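Local coordinates for phosphotriesterase homology protein (Escherichia coli, PDB 1BF6) that catalyses the zinc-dependent hydrolysis of phosphorylated glyceryl acetates, and also acts on aromatic acetates and propionates, at residues K22-C27 / I243-H248; D30-I35 / L66-E71; E38-M43 / R70-N75; R60-M65 / G111-E116; R95-L100 / V139-A144. All blocks are in the same frame, centred on the assembly; numbering follows the deposited sequence.

Contact 1: K22-C27 / I243-H248; sequences KNNVDC and ITRRSH. With SO4 (sulfate ion), chain F.
At the active-site end of the phosphotriesterase TIM barrel, Asp26 of loop 22-27 reaches into loop 243-248, directly after the zinc ligand Asp242. Its CG is trans to the backbone N (chi1 -164°), which swings the carboxylate over to Arg245 and Ser247, and both oxygens are held. Asp26 OD1 takes Ser247 N at 2.9 Å on its syn lone pair. Asp26 OD2 accepts twice: Ser247 OG donates to its syn lone pair at 2.8 Å, while Arg245 NH1 forms a salt bridge to its anti lone pair at 3.1 Å. Arg245 grips through one nitrogen, the carboxylate and guanidinium planes standing 72° apart, and Cys27 SG lies over one face of the guanidinium. The backbones join as well, where Arg246 N donates to Asp26 O at 3.0 Å. Replacing Asp26 with an alanine would probably leave Ser247 N without its acceptor and the Arg245 guanidinium free to turn. Val25 CG2 lies over one face of the Arg246 guanidinium, whose NE bonds Arg28 O and whose NH2 forms a salt bridge to Asp30. On the zinc side, Thr244 OG1 donates to SO4 O2 at 2.7 Å; this sulfate, probably from the crystallisation liquor and also bound by Lys212 and Tyr215, may stand where a substrate phosphate would. One water closes the seam, donating to Cys27 O at 2.8 Å and to Thr244 O at 2.7 Å.

Contact 2: D30-I35 / L66-E71; sequences DQYAFI and LDVMRE
Tyr32 reaches across to helix 62-72 from the first turn of helix 32-44, two neighbouring outer helices of the barrel. With CG trans to the backbone N (chi1 -171°), its ring leaves its own helix and runs past Val68, the two side chains pointing in opposite directions. Tyr32 CE1 rests 3.8 Å from Val68 CG2, and the ring also touches Asp67 CB. One methyl serves two neighbours here, since Val68 CG2 is also 3.8 Å from Ile35 CG2. Ile35 pays for its place: chi1 of -98° and chi2 of -23° both lie well off the staggered positions. Phe64 meets the Tyr32 ring edge-to-face. At the far end of the ring, Tyr32 OH comes 3.2 Å from Asp67 O, a weak hydrogen bond at most, and 2.7 Å from a water that donates to Glu71 OE1 at 2.7 Å. The tyrosine thus works both ways: ring carbon against the buried valine, and a hydroxyl at the more exposed edge of the contact, where water carries the link to a carboxylate.

Contact 3: E38-M43 / R70-N75; sequences EMNDLM and RETGIN
Met43 and Ile74 touch through sulfur and backbone: Met43 SD sits 3.8 Å from Ile74 CA, and the chain, bent at chi2 and chi3, folds CE back to 3.2 Å from Thr72 O. A turn earlier in its helix, Met39 SD meets Ile74 CD1 at 3.8 Å, while its CB faces Thr72. Asn40 crowds the same threonine, with Asn40 ND2 only 3.2 Å from Thr72 CG2. These side chains pack helix 32-44 against the place where helix 62-72 ends and the chain turns into strand 75-80, an alpha-to-beta connection of the TIM barrel. Gly73 makes that turn with a positive phi of 85°; a CB there would jam against the carbonyl oxygen of Thr72 and would lie close to Met43 CE. Were an alanine to replace Met43, the loss of SD and CE would probably open a gap beside Ile74 and the Gly73 backbone. Thr72 is fixed from its own helix, OG1 being hydrogen-bonded to Val68 O, and the same OG1 takes a weak bond from Ile74 N at 3.4 Å. Farther out, Val50 of strand 47-52 backs both Met39 and Ile74, and Leu14 and Tyr257 lie against Met39.

Contact 4: R60-M65 / G111-E116; sequences RNAQFM and GIDGTE
The backbones come closest at Ala62 and Asp113, CA atoms 5.9 Å apart, where the type I' turn from Ile112 to Thr115 meets the start of helix 62-72 of the TIM barrel. Arg60, its chain bent at chi3 (67°) to present NE and NH2, grips the Asp113 carboxylate side-on: Arg60 NE to Asp113 OD2 is 2.9 Å, nearly straight (171°), and Arg60 NH2 to Asp113 OD1 is also 2.9 Å. Both acceptor oxygens lie close to the guanidinium plane, but the carboxylate is turned 45° against it and OD1 is met from above the carboxylate plane. Asp113 OD2 accepts Ala62 N at 3.0 Å, and the N-terminal end of the helix would probably stabilise the negative charge. Arg60 NH2 has a second anion in Glu107, and NH1 bonds Cys79 O. Ile112 CB lies over one guanidinium face, and Ile112 CG1 packs 3.6 Å from Ala62 CB. Gln63 NE2 turns to Asp67, while one water donates to Gln63 OE1 at 2.6 Å and Glu116 OE1 at 2.8 Å.

Contact 5: R95-L100 / V139-A144; sequences RSVQEL and VFIAAA
Leu100 packs on Ala142 where helix 97-109 packs against helix 134-150, two outer helices of the TIM barrel. The side chain starts at once in contact, Leu100 CB lying 3.8 Å from Ala142 CB. CG, trans to the carbonyl carbon (chi1 -64°), then carries the branch on toward Val139, itself coming no closer to Ala142 CB than Leu100 CB does. At the tip, Leu100 CD1 reaches Val139 CG2, a loose 4.4 Å, one turn back from Ala142, while Lys138 also touches the leucine. A turn earlier in helix 97-109, Val97 comes in closer: its CG2, trans to the backbone N, sits 3.6 Å from Ala142 N and 3.8 Å from Ile141 CG2. In return Ala142 CB nestles 3.7 Å from Val97 O. The helix start that presents Val97 is fixed by a capping box, in which Glu99 N bonds Ser96 OG at 3.2 Å and Ser96 N bonds Glu99 OE1 at 2.9 Å. Lys138 NZ bonds Arg95 O just ahead of it. Between the two segments the contacts are of methyl and methylene groups with one another and with backbone atoms, so the joint rests on close fit, and the small side chain of Ala142 probably lets the backbones come so near.

Contact 1 is the surface case and the most polar, joining the zinc-side loop 243-248 to loop 22-27 through an aspartate, an arginine and a water, beside a sulfate. Contact 5 is the opposite: buried, and apolar between its two segments. Intermediate in burial are contacts 2, 3 and 4; contacts 2 and 3 join the same pair of helices, 32-44 and 62-72, at different levels and share Arg70 and Glu71. Contact 2 mixes a tyrosine with water, contact 3 relies on methionines, and contact 4 holds the start of helix 62-72 by a salt bridge backed by apolar packing. Contacts 1 and 2 touch through the Arg246-Asp30 salt bridge, contacts 2 and 4 through Phe64 beside Tyr32.

Contact 1: K22-C27 / I243-H248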
# COMPACT_ATOMS: atom_id res chain seq x y z
N LYS A 22 1.50 0.51 20.61
CA LYS A 22 2.93 0.40 20.88
C LYS A 22 3.49 1.18 22.07
O LYS A 22 4.45 0.73 22.71
CB LYS A 22 3.70 0.79 19.61
CG LYS A 22 3.23 0.08 18.34
CD LYS A 22 3.39 -1.43 18.44
CE LYS A 22 4.40 -1.95 17.44
NZ LYS A 22 4.58 -3.42 17.56
N ASN A 23 2.84 2.30 22.40
CA ASN A 23 3.27 3.22 23.46
C ASN A 23 4.51 3.96 22.95
O ASN A 23 5.44 4.24 23.69
CB ASN A 23 3.60 2.46 24.75
CG ASN A 23 2.37 2.13 25.56
OD1 ASN A 23 1.28 2.63 25.29
ND2 ASN A 23 2.54 1.30 26.58
N ASN A 24 4.46 4.34 21.67
CA ASN A 24 5.58 5.01 21.02
C ASN A 24 5.04 6.12 20.12
O ASN A 24 4.41 5.85 19.09
CB ASN A 24 6.35 3.97 20.21
CG ASN A 24 7.67 4.50 19.63
OD1 ASN A 24 8.43 3.72 19.06
ND2 ASN A 24 7.94 5.79 19.79
N VAL A 25 5.29 7.37 20.51
CA VAL A 25 4.85 8.53 19.74
C VAL A 25 5.45 8.57 18.31
O VAL A 25 4.94 9.29 17.44
CB VAL A 25 5.15 9.85 20.52
CG1 VAL A 25 6.67 10.05 20.66
CG2 VAL A 25 4.48 11.04 19.84
N ASP A 26 6.51 7.80 18.07
CA ASP A 26 7.14 7.74 16.75
C ASP A 26 6.13 7.14 15.76
O ASP A 26 6.10 7.52 14.58
CB ASP A 26 8.40 6.86 16.80
CG ASP A 26 9.31 7.05 15.59
OD1 ASP A 26 9.33 8.17 15.05
OD2 ASP A 26 10.00 6.10 15.18
N CYS A 27 5.31 6.23 16.27
CA CYS A 27 4.27 5.55 15.49
C CYS A 27 3.02 6.41 15.24
O CYS A 27 2.04 5.93 14.64
CB CYS A 27 3.90 4.23 16.17
SG CYS A 27 5.28 3.10 16.26
N ILE A 243 6.15 4.53 4.36
CA ILE A 243 6.54 5.40 5.47
C ILE A 243 5.46 5.24 6.56
O ILE A 243 4.26 5.29 6.27
CB ILE A 243 6.62 6.89 5.04
CG1 ILE A 243 7.74 7.10 4.02
CG2 ILE A 243 6.80 7.80 6.24
CD1 ILE A 243 9.11 6.67 4.50
N THR A 244 5.91 5.03 7.80
CA THR A 244 5.01 4.80 8.93
C THR A 244 5.39 5.54 10.23
O THR A 244 4.57 5.63 11.14
CB THR A 244 4.95 3.29 9.30
OG1 THR A 244 6.27 2.83 9.64
CG2 THR A 244 4.42 2.44 8.14
N ARG A 245 6.61 6.06 10.30
CA ARG A 245 7.09 6.74 11.51
C ARG A 245 7.59 8.15 11.32
O ARG A 245 8.04 8.53 10.24
CB ARG A 245 8.24 5.92 12.11
CG ARG A 245 7.84 4.53 12.55
CD ARG A 245 9.08 3.74 12.89
NE ARG A 245 8.75 2.48 13.54
CZ ARG A 245 9.13 2.16 14.77
NH1 ARG A 245 9.84 3.02 15.50
NH2 ARG A 245 8.84 0.96 15.27
N ARG A 246 7.53 8.94 12.39
CA ARG A 246 8.02 10.32 12.36
C ARG A 246 9.53 10.31 12.03
O ARG A 246 10.02 11.16 11.29
CB ARG A 246 7.80 11.01 13.71
CG ARG A 246 6.35 11.19 14.10
CD ARG A 246 6.23 11.77 15.51
NE ARG A 246 4.89 12.31 15.79
CZ ARG A 246 4.63 13.18 16.76
NH1 ARG A 246 5.61 13.62 17.55
NH2 ARG A 246 3.39 13.62 16.94
N SER A 247 10.23 9.30 12.55
CA SER A 247 11.67 9.18 12.33
C SER A 247 12.05 8.89 10.87
O SER A 247 13.22 8.94 10.50
CB SER A 247 12.30 8.14 13.28
OG SER A 247 11.78 6.84 13.09
N HIS A 248 11.05 8.58 10.05
CA HIS A 248 11.26 8.32 8.62
C HIS A 248 11.29 9.65 7.84
O HIS A 248 11.82 9.71 6.73
CB HIS A 248 10.15 7.42 8.05
CG HIS A 248 10.16 6.02 8.57
ND1 HIS A 248 9.03 5.22 8.57
CD2 HIS A 248 11.15 5.25 9.08
CE1 HIS A 248 9.33 4.02 9.04
NE2 HIS A 248 10.61 4.02 9.36
S SO4 F . 8.05 -0.29 10.65
O1 SO4 F . 8.77 -0.56 11.89
O2 SO4 F . 6.77 0.48 10.97
O3 SO4 F . 8.86 0.58 9.65
O4 SO4 F . 7.75 -1.61 9.94
O HOH W 1 2.69 4.20 12.53

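Contact 2: D30-I35 / L66-E71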
# COMPACT_ATOMS: atom_id res chain seq x y z
N ASP A 30 1.68 12.09 12.24
CA ASP A 30 0.66 13.11 12.05
C ASP A 30 1.21 14.54 12.02
O ASP A 30 0.48 15.49 12.33
CB ASP A 30 -0.40 13.00 13.16
CG ASP A 30 0.16 13.38 14.55
OD1 ASP A 30 1.40 13.43 14.75
OD2 ASP A 30 -0.67 13.62 15.47
N GLN A 31 2.48 14.70 11.67
CA GLN A 31 3.10 16.02 11.64
C GLN A 31 2.82 16.70 10.31
O GLN A 31 3.55 16.55 9.33
CB GLN A 31 4.59 15.90 11.92
CG GLN A 31 4.85 15.21 13.26
CD GLN A 31 6.32 15.17 13.64
OE1 GLN A 31 7.10 14.42 13.07
NE2 GLN A 31 6.69 15.96 14.64
N TYR A 32 1.73 17.45 10.31
CA TYR A 32 1.23 18.14 9.14
C TYR A 32 2.21 18.91 8.27
O TYR A 32 2.32 18.63 7.07
CB TYR A 32 0.07 19.05 9.53
CG TYR A 32 -0.65 19.63 8.34
CD1 TYR A 32 -1.35 18.81 7.46
CD2 TYR A 32 -0.63 21.00 8.10
CE1 TYR A 32 -2.01 19.34 6.36
CE2 TYR A 32 -1.29 21.55 7.01
CZ TYR A 32 -1.98 20.71 6.14
OH TYR A 32 -2.65 21.26 5.08
N ALA A 33 2.87 19.92 8.84
CA ALA A 33 3.83 20.73 8.08
C ALA A 33 4.88 19.86 7.39
O ALA A 33 5.12 20.00 6.19
CB ALA A 33 4.48 21.77 8.98
N PHE A 34 5.47 18.94 8.15
CA PHE A 34 6.49 18.05 7.61
C PHE A 34 5.95 17.18 6.48
O PHE A 34 6.63 16.99 5.47
CB PHE A 34 7.05 17.13 8.69
CG PHE A 34 7.81 17.85 9.77
CD1 PHE A 34 8.20 19.17 9.60
CD2 PHE A 34 8.14 17.18 10.94
CE1 PHE A 34 8.92 19.81 10.59
CE2 PHE A 34 8.86 17.82 11.94
CZ PHE A 34 9.25 19.14 11.76
N ILE A 35 4.76 16.62 6.66
CA ILE A 35 4.16 15.76 5.64
C ILE A 35 3.86 16.55 4.37
O ILE A 35 4.11 16.07 3.27
CB ILE A 35 2.95 14.93 6.18
CG1 ILE A 35 3.47 13.51 6.54
CG2 ILE A 35 1.85 14.80 5.12
CD1 ILE A 35 4.76 13.04 5.82
N LEU A 66 -7.35 15.44 3.21
CA LEU A 66 -8.01 16.45 2.38
C LEU A 66 -7.19 17.74 2.42
O LEU A 66 -7.04 18.44 1.41
CB LEU A 66 -9.42 16.76 2.90
CG LEU A 66 -10.54 15.75 2.61
CD1 LEU A 66 -11.79 16.16 3.39
CD2 LEU A 66 -10.83 15.71 1.10
N ASP A 67 -6.69 18.06 3.61
CA ASP A 67 -5.89 19.26 3.83
C ASP A 67 -4.55 19.18 3.10
O ASP A 67 -4.13 20.16 2.49
CB ASP A 67 -5.66 19.50 5.33
CG ASP A 67 -6.93 19.90 6.06
OD1 ASP A 67 -7.95 20.22 5.41
OD2 ASP A 67 -6.91 19.90 7.30
N VAL A 68 -3.89 18.02 3.18
CA VAL A 68 -2.60 17.83 2.51
C VAL A 68 -2.79 18.06 1.01
O VAL A 68 -2.00 18.77 0.39
CB VAL A 68 -2.02 16.41 2.76
CG1 VAL A 68 -0.89 16.11 1.78
CG2 VAL A 68 -1.48 16.31 4.18
N MET A 69 -3.86 17.51 0.44
CA MET A 69 -4.16 17.68 -0.99
C MET A 69 -4.40 19.15 -1.36
O MET A 69 -3.94 19.63 -2.40
CB MET A 69 -5.40 16.87 -1.39
CG MET A 69 -5.22 15.37 -1.39
SD MET A 69 -6.55 14.53 -2.34
CE MET A 69 -7.73 14.22 -1.03
N ARG A 70 -5.16 19.84 -0.52
CA ARG A 70 -5.49 21.24 -0.71
C ARG A 70 -4.21 22.10 -0.73
O ARG A 70 -4.01 22.94 -1.61
CB ARG A 70 -6.41 21.68 0.42
CG ARG A 70 -6.74 23.15 0.49
CD ARG A 70 -8.04 23.47 -0.20
NE ARG A 70 -8.47 24.83 0.10
CZ ARG A 70 -9.33 25.53 -0.64
NH1 ARG A 70 -9.88 25.01 -1.73
NH2 ARG A 70 -9.63 26.79 -0.29
N GLU A 71 -3.32 21.82 0.22
CA GLU A 71 -2.07 22.56 0.38
C GLU A 71 -1.03 22.32 -0.72
O GLU A 71 -0.49 23.27 -1.27
CB GLU A 71 -1.47 22.20 1.74
CG GLU A 71 -0.09 22.80 2.05
CD GLU A 71 -0.08 24.32 2.11
OE1 GLU A 71 -1.03 24.90 2.68
OE2 GLU A 71 0.88 24.92 1.58
O HOH W 2 -2.42 23.96 4.75

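Contact 3: E38-M43 / R70-N75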
# COMPACT_ATOMS: atom_id res chain seq x y z
N GLU A 38 7.06 17.09 2.49
CA GLU A 38 7.45 15.85 1.82
C GLU A 38 6.65 15.64 0.53
O GLU A 38 7.17 15.10 -0.44
CB GLU A 38 7.24 14.65 2.75
CG GLU A 38 8.11 14.67 4.02
CD GLU A 38 9.46 13.99 3.85
OE1 GLU A 38 9.74 13.41 2.78
OE2 GLU A 38 10.24 14.00 4.82
N MET A 39 5.39 16.06 0.53
CA MET A 39 4.56 15.90 -0.66
C MET A 39 5.02 16.88 -1.74
O MET A 39 5.03 16.54 -2.91
CB MET A 39 3.06 16.08 -0.34
CG MET A 39 2.49 15.01 0.60
SD MET A 39 2.68 13.29 0.07
CE MET A 39 3.98 12.68 1.21
N ASN A 40 5.44 18.08 -1.33
CA ASN A 40 5.96 19.07 -2.27
C ASN A 40 7.25 18.54 -2.91
O ASN A 40 7.47 18.71 -4.11
CB ASN A 40 6.23 20.41 -1.59
CG ASN A 40 4.95 21.16 -1.24
OD1 ASN A 40 4.95 22.00 -0.34
ND2 ASN A 40 3.89 20.88 -1.96
N ASP A 41 8.08 17.86 -2.12
CA ASP A 41 9.33 17.27 -2.62
C ASP A 41 9.00 16.18 -3.64
O ASP A 41 9.67 16.05 -4.67
CB ASP A 41 10.15 16.65 -1.48
CG ASP A 41 10.65 17.68 -0.46
OD1 ASP A 41 10.44 18.90 -0.64
OD2 ASP A 41 11.26 17.24 0.54
N LEU A 42 7.98 15.38 -3.34
CA LEU A 42 7.57 14.33 -4.25
C LEU A 42 7.10 14.93 -5.58
O LEU A 42 7.43 14.41 -6.65
CB LEU A 42 6.43 13.49 -3.64
CG LEU A 42 6.76 12.46 -2.55
CD1 LEU A 42 5.45 11.79 -2.11
CD2 LEU A 42 7.74 11.43 -3.07
N MET A 43 6.34 16.02 -5.49
CA MET A 43 5.79 16.71 -6.67
C MET A 43 6.90 17.16 -7.62
O MET A 43 6.76 17.07 -8.84
CB MET A 43 4.96 17.93 -6.23
CG MET A 43 3.68 17.64 -5.42
SD MET A 43 2.31 17.11 -6.43
CE MET A 43 1.66 18.66 -6.96
N ARG A 70 -5.16 19.84 -0.52
CA ARG A 70 -5.49 21.24 -0.71
C ARG A 70 -4.21 22.10 -0.73
O ARG A 70 -4.01 22.94 -1.61
CB ARG A 70 -6.41 21.68 0.42
CG ARG A 70 -6.74 23.15 0.49
CD ARG A 70 -8.04 23.47 -0.20
NE ARG A 70 -8.47 24.83 0.10
CZ ARG A 70 -9.33 25.53 -0.64
NH1 ARG A 70 -9.88 25.01 -1.73
NH2 ARG A 70 -9.63 26.79 -0.29
N GLU A 71 -3.32 21.82 0.22
CA GLU A 71 -2.07 22.56 0.38
C GLU A 71 -1.03 22.32 -0.72
O GLU A 71 -0.49 23.27 -1.27
CB GLU A 71 -1.47 22.20 1.74
CG GLU A 71 -0.09 22.80 2.05
CD GLU A 71 -0.08 24.32 2.11
OE1 GLU A 71 -1.03 24.90 2.68
OE2 GLU A 71 0.88 24.92 1.58
N THR A 72 -0.80 21.05 -1.05
CA THR A 72 0.23 20.66 -2.01
C THR A 72 -0.21 20.31 -3.45
O THR A 72 0.62 20.29 -4.36
CB THR A 72 1.01 19.46 -1.47
OG1 THR A 72 0.15 18.31 -1.40
CG2 THR A 72 1.52 19.75 -0.06
N GLY A 73 -1.49 20.00 -3.64
CA GLY A 73 -1.95 19.64 -4.97
C GLY A 73 -1.73 18.18 -5.30
O GLY A 73 -2.09 17.71 -6.39
N ILE A 74 -1.12 17.43 -4.39
CA ILE A 74 -0.91 16.02 -4.65
C ILE A 74 -2.27 15.32 -4.50
O ILE A 74 -3.19 15.86 -3.89
CB ILE A 74 0.15 15.40 -3.70
CG1 ILE A 74 0.74 14.14 -4.35
CG2 ILE A 74 -0.46 15.13 -2.31
CD1 ILE A 74 1.97 13.61 -3.69
N ASN A 75 -2.43 14.19 -5.19
CA ASN A 75 -3.68 13.44 -5.11
C ASN A 75 -3.51 12.25 -4.17
O ASN A 75 -2.60 11.44 -4.32
CB ASN A 75 -4.13 12.95 -6.49
CG ASN A 75 -5.47 12.22 -6.43
OD1 ASN A 75 -5.57 11.04 -6.77
ND2 ASN A 75 -6.51 12.93 -5.98

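Contact 4: R60-M65 / G111-E116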
# COMPACT_ATOMS: atom_id res chain seq x y z
N ARG A 60 -6.64 6.44 10.75
CA ARG A 60 -6.88 7.25 9.55
C ARG A 60 -7.48 8.60 9.93
O ARG A 60 -8.18 8.74 10.94
CB ARG A 60 -7.84 6.51 8.60
CG ARG A 60 -8.09 7.20 7.24
CD ARG A 60 -9.16 6.45 6.42
NE ARG A 60 -10.47 6.56 7.06
CZ ARG A 60 -11.42 5.63 7.01
NH1 ARG A 60 -11.24 4.50 6.33
NH2 ARG A 60 -12.54 5.80 7.71
N ASN A 61 -7.20 9.61 9.11
CA ASN A 61 -7.70 10.95 9.32
C ASN A 61 -7.98 11.56 7.96
O ASN A 61 -7.10 12.17 7.34
CB ASN A 61 -6.67 11.80 10.06
CG ASN A 61 -7.24 13.09 10.60
OD1 ASN A 61 -6.91 13.48 11.72
ND2 ASN A 61 -8.07 13.77 9.82
N ALA A 62 -9.23 11.41 7.50
CA ALA A 62 -9.65 11.92 6.20
C ALA A 62 -9.43 13.42 6.04
O ALA A 62 -8.97 13.87 4.99
CB ALA A 62 -11.13 11.56 5.94
N GLN A 63 -9.72 14.20 7.07
CA GLN A 63 -9.56 15.64 6.99
C GLN A 63 -8.10 16.04 6.75
O GLN A 63 -7.82 16.90 5.92
CB GLN A 63 -10.09 16.33 8.25
CG GLN A 63 -10.24 17.82 8.08
CD GLN A 63 -11.16 18.17 6.92
OE1 GLN A 63 -12.33 17.80 6.92
NE2 GLN A 63 -10.62 18.87 5.93
N PHE A 64 -7.20 15.35 7.44
CA PHE A 64 -5.76 15.58 7.32
C PHE A 64 -5.33 15.35 5.88
O PHE A 64 -4.52 16.10 5.34
CB PHE A 64 -5.04 14.59 8.24
CG PHE A 64 -3.55 14.81 8.34
CD1 PHE A 64 -2.69 14.32 7.37
CD2 PHE A 64 -3.02 15.46 9.46
CE1 PHE A 64 -1.31 14.46 7.52
CE2 PHE A 64 -1.65 15.60 9.61
CZ PHE A 64 -0.79 15.11 8.65
N MET A 65 -5.86 14.28 5.27
CA MET A 65 -5.54 13.95 3.88
C MET A 65 -6.13 14.98 2.92
O MET A 65 -5.49 15.36 1.94
CB MET A 65 -6.00 12.53 3.54
CG MET A 65 -5.31 11.45 4.39
SD MET A 65 -5.60 9.75 3.87
CE MET A 65 -7.28 9.48 4.51
N GLY A 111 -18.56 7.97 2.08
CA GLY A 111 -17.49 8.80 2.60
C GLY A 111 -16.82 8.23 3.84
O GLY A 111 -17.27 7.23 4.42
N ILE A 112 -15.70 8.84 4.21
CA ILE A 112 -14.96 8.39 5.38
C ILE A 112 -14.76 9.50 6.40
O ILE A 112 -14.69 10.68 6.06
CB ILE A 112 -13.57 7.78 5.01
CG1 ILE A 112 -12.73 8.78 4.21
CG2 ILE A 112 -13.75 6.45 4.29
CD1 ILE A 112 -11.29 8.33 4.04
N ASP A 113 -14.75 9.09 7.67
CA ASP A 113 -14.55 10.00 8.80
C ASP A 113 -15.41 11.26 8.82
O ASP A 113 -14.96 12.32 9.28
CB ASP A 113 -13.06 10.34 8.93
CG ASP A 113 -12.17 9.10 8.94
OD1 ASP A 113 -12.55 8.08 9.55
OD2 ASP A 113 -11.08 9.13 8.31
N GLY A 114 -16.64 11.15 8.32
CA GLY A 114 -17.54 12.28 8.31
C GLY A 114 -17.24 13.37 7.30
O GLY A 114 -17.80 14.45 7.38
N THR A 115 -16.37 13.07 6.33
CA THR A 115 -16.02 14.05 5.31
C THR A 115 -16.57 13.64 3.94
O THR A 115 -17.14 12.56 3.78
CB THR A 115 -14.46 14.20 5.17
OG1 THR A 115 -13.91 13.01 4.58
CG2 THR A 115 -13.81 14.43 6.52
N GLU A 116 -16.32 14.49 2.96
CA GLU A 116 -16.74 14.27 1.58
C GLU A 116 -15.80 13.28 0.88
O GLU A 116 -16.14 12.75 -0.18
CB GLU A 116 -16.76 15.61 0.83
CG GLU A 116 -15.37 16.28 0.63
CD GLU A 116 -14.97 17.28 1.73
OE1 GLU A 116 -15.48 17.20 2.88
OE2 GLU A 116 -14.11 18.15 1.44
O HOH W 3 -10.42 7.32 11.35
O HOH W 4 -11.84 19.98 3.18
O HOH W 5 -14.40 18.04 5.29

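Contact 5: R95-L100 / V139-A144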
# COMPACT_ATOMS: atom_id res chain seq x y z
N ARG A 95 -18.99 -8.72 14.92
CA ARG A 95 -19.81 -8.37 13.76
C ARG A 95 -19.75 -9.54 12.77
O ARG A 95 -18.85 -10.38 12.84
CB ARG A 95 -19.32 -7.08 13.11
CG ARG A 95 -19.64 -5.85 13.92
CD ARG A 95 -19.13 -4.59 13.30
NE ARG A 95 -19.25 -3.48 14.23
CZ ARG A 95 -18.85 -2.24 13.97
NH1 ARG A 95 -18.30 -1.94 12.80
NH2 ARG A 95 -18.96 -1.30 14.91
N SER A 96 -20.75 -9.64 11.91
CA SER A 96 -20.77 -10.71 10.91
C SER A 96 -19.95 -10.24 9.71
O SER A 96 -19.78 -9.03 9.51
CB SER A 96 -22.20 -10.98 10.45
OG SER A 96 -22.68 -9.89 9.66
N VAL A 97 -19.51 -11.19 8.90
CA VAL A 97 -18.74 -10.86 7.70
C VAL A 97 -19.53 -9.89 6.80
O VAL A 97 -18.95 -9.00 6.18
CB VAL A 97 -18.32 -12.16 6.94
CG1 VAL A 97 -19.54 -12.93 6.45
CG2 VAL A 97 -17.39 -11.83 5.78
N GLN A 98 -20.87 -10.00 6.80
CA GLN A 98 -21.73 -9.11 6.01
C GLN A 98 -21.67 -7.67 6.53
O GLN A 98 -21.68 -6.71 5.75
CB GLN A 98 -23.19 -9.59 6.02
CG GLN A 98 -23.48 -10.83 5.20
CD GLN A 98 -23.16 -12.12 5.93
OE1 GLN A 98 -22.95 -12.15 7.16
NE2 GLN A 98 -23.13 -13.22 5.18
N GLU A 99 -21.65 -7.51 7.85
CA GLU A 99 -21.59 -6.18 8.43
C GLU A 99 -20.23 -5.54 8.10
O GLU A 99 -20.16 -4.36 7.76
CB GLU A 99 -21.83 -6.23 9.94
CG GLU A 99 -23.30 -6.45 10.33
CD GLU A 99 -23.49 -6.78 11.80
OE1 GLU A 99 -22.68 -7.54 12.35
OE2 GLU A 99 -24.47 -6.28 12.40
N LEU A 100 -19.16 -6.35 8.15
CA LEU A 100 -17.82 -5.84 7.83
C LEU A 100 -17.79 -5.36 6.36
O LEU A 100 -17.34 -4.25 6.08
CB LEU A 100 -16.75 -6.91 8.09
CG LEU A 100 -16.58 -7.38 9.55
CD1 LEU A 100 -15.49 -8.42 9.66
CD2 LEU A 100 -16.30 -6.19 10.48
N VAL A 139 -11.93 -11.10 7.54
CA VAL A 139 -11.74 -9.78 6.95
C VAL A 139 -11.49 -9.90 5.43
O VAL A 139 -12.04 -9.14 4.65
CB VAL A 139 -10.60 -8.99 7.67
CG1 VAL A 139 -10.16 -7.78 6.83
CG2 VAL A 139 -11.10 -8.50 9.04
N PHE A 140 -10.68 -10.87 5.01
CA PHE A 140 -10.42 -11.08 3.59
C PHE A 140 -11.70 -11.48 2.83
O PHE A 140 -11.90 -11.08 1.69
CB PHE A 140 -9.31 -12.11 3.39
CG PHE A 140 -7.93 -11.50 3.29
CD1 PHE A 140 -7.31 -10.96 4.42
CD2 PHE A 140 -7.28 -11.42 2.06
CE1 PHE A 140 -6.05 -10.34 4.32
CE2 PHE A 140 -6.02 -10.80 1.96
CZ PHE A 140 -5.40 -10.26 3.09
N ILE A 141 -12.57 -12.26 3.47
CA ILE A 141 -13.83 -12.64 2.82
C ILE A 141 -14.72 -11.40 2.66
O ILE A 141 -15.33 -11.19 1.61
CB ILE A 141 -14.55 -13.78 3.57
CG1 ILE A 141 -13.71 -15.04 3.48
CG2 ILE A 141 -15.95 -14.03 2.97
CD1 ILE A 141 -14.09 -16.14 4.44
N ALA A 142 -14.75 -10.56 3.69
CA ALA A 142 -15.53 -9.33 3.66
C ALA A 142 -14.98 -8.42 2.55
O ALA A 142 -15.75 -7.77 1.85
CB ALA A 142 -15.44 -8.61 5.00
N ALA A 143 -13.66 -8.39 2.40
CA ALA A 143 -13.01 -7.58 1.37
C ALA A 143 -13.47 -8.06 -0.01
O ALA A 143 -13.85 -7.25 -0.86
CB ALA A 143 -11.49 -7.66 1.51
N ALA A 144 -13.50 -9.38 -0.18
CA ALA A 144 -13.93 -10.01 -1.42
C ALA A 144 -15.37 -9.56 -1.70
O ALA A 144 -15.65 -9.05 -2.79
CB ALA A 144 -13.86 -11.51 -1.29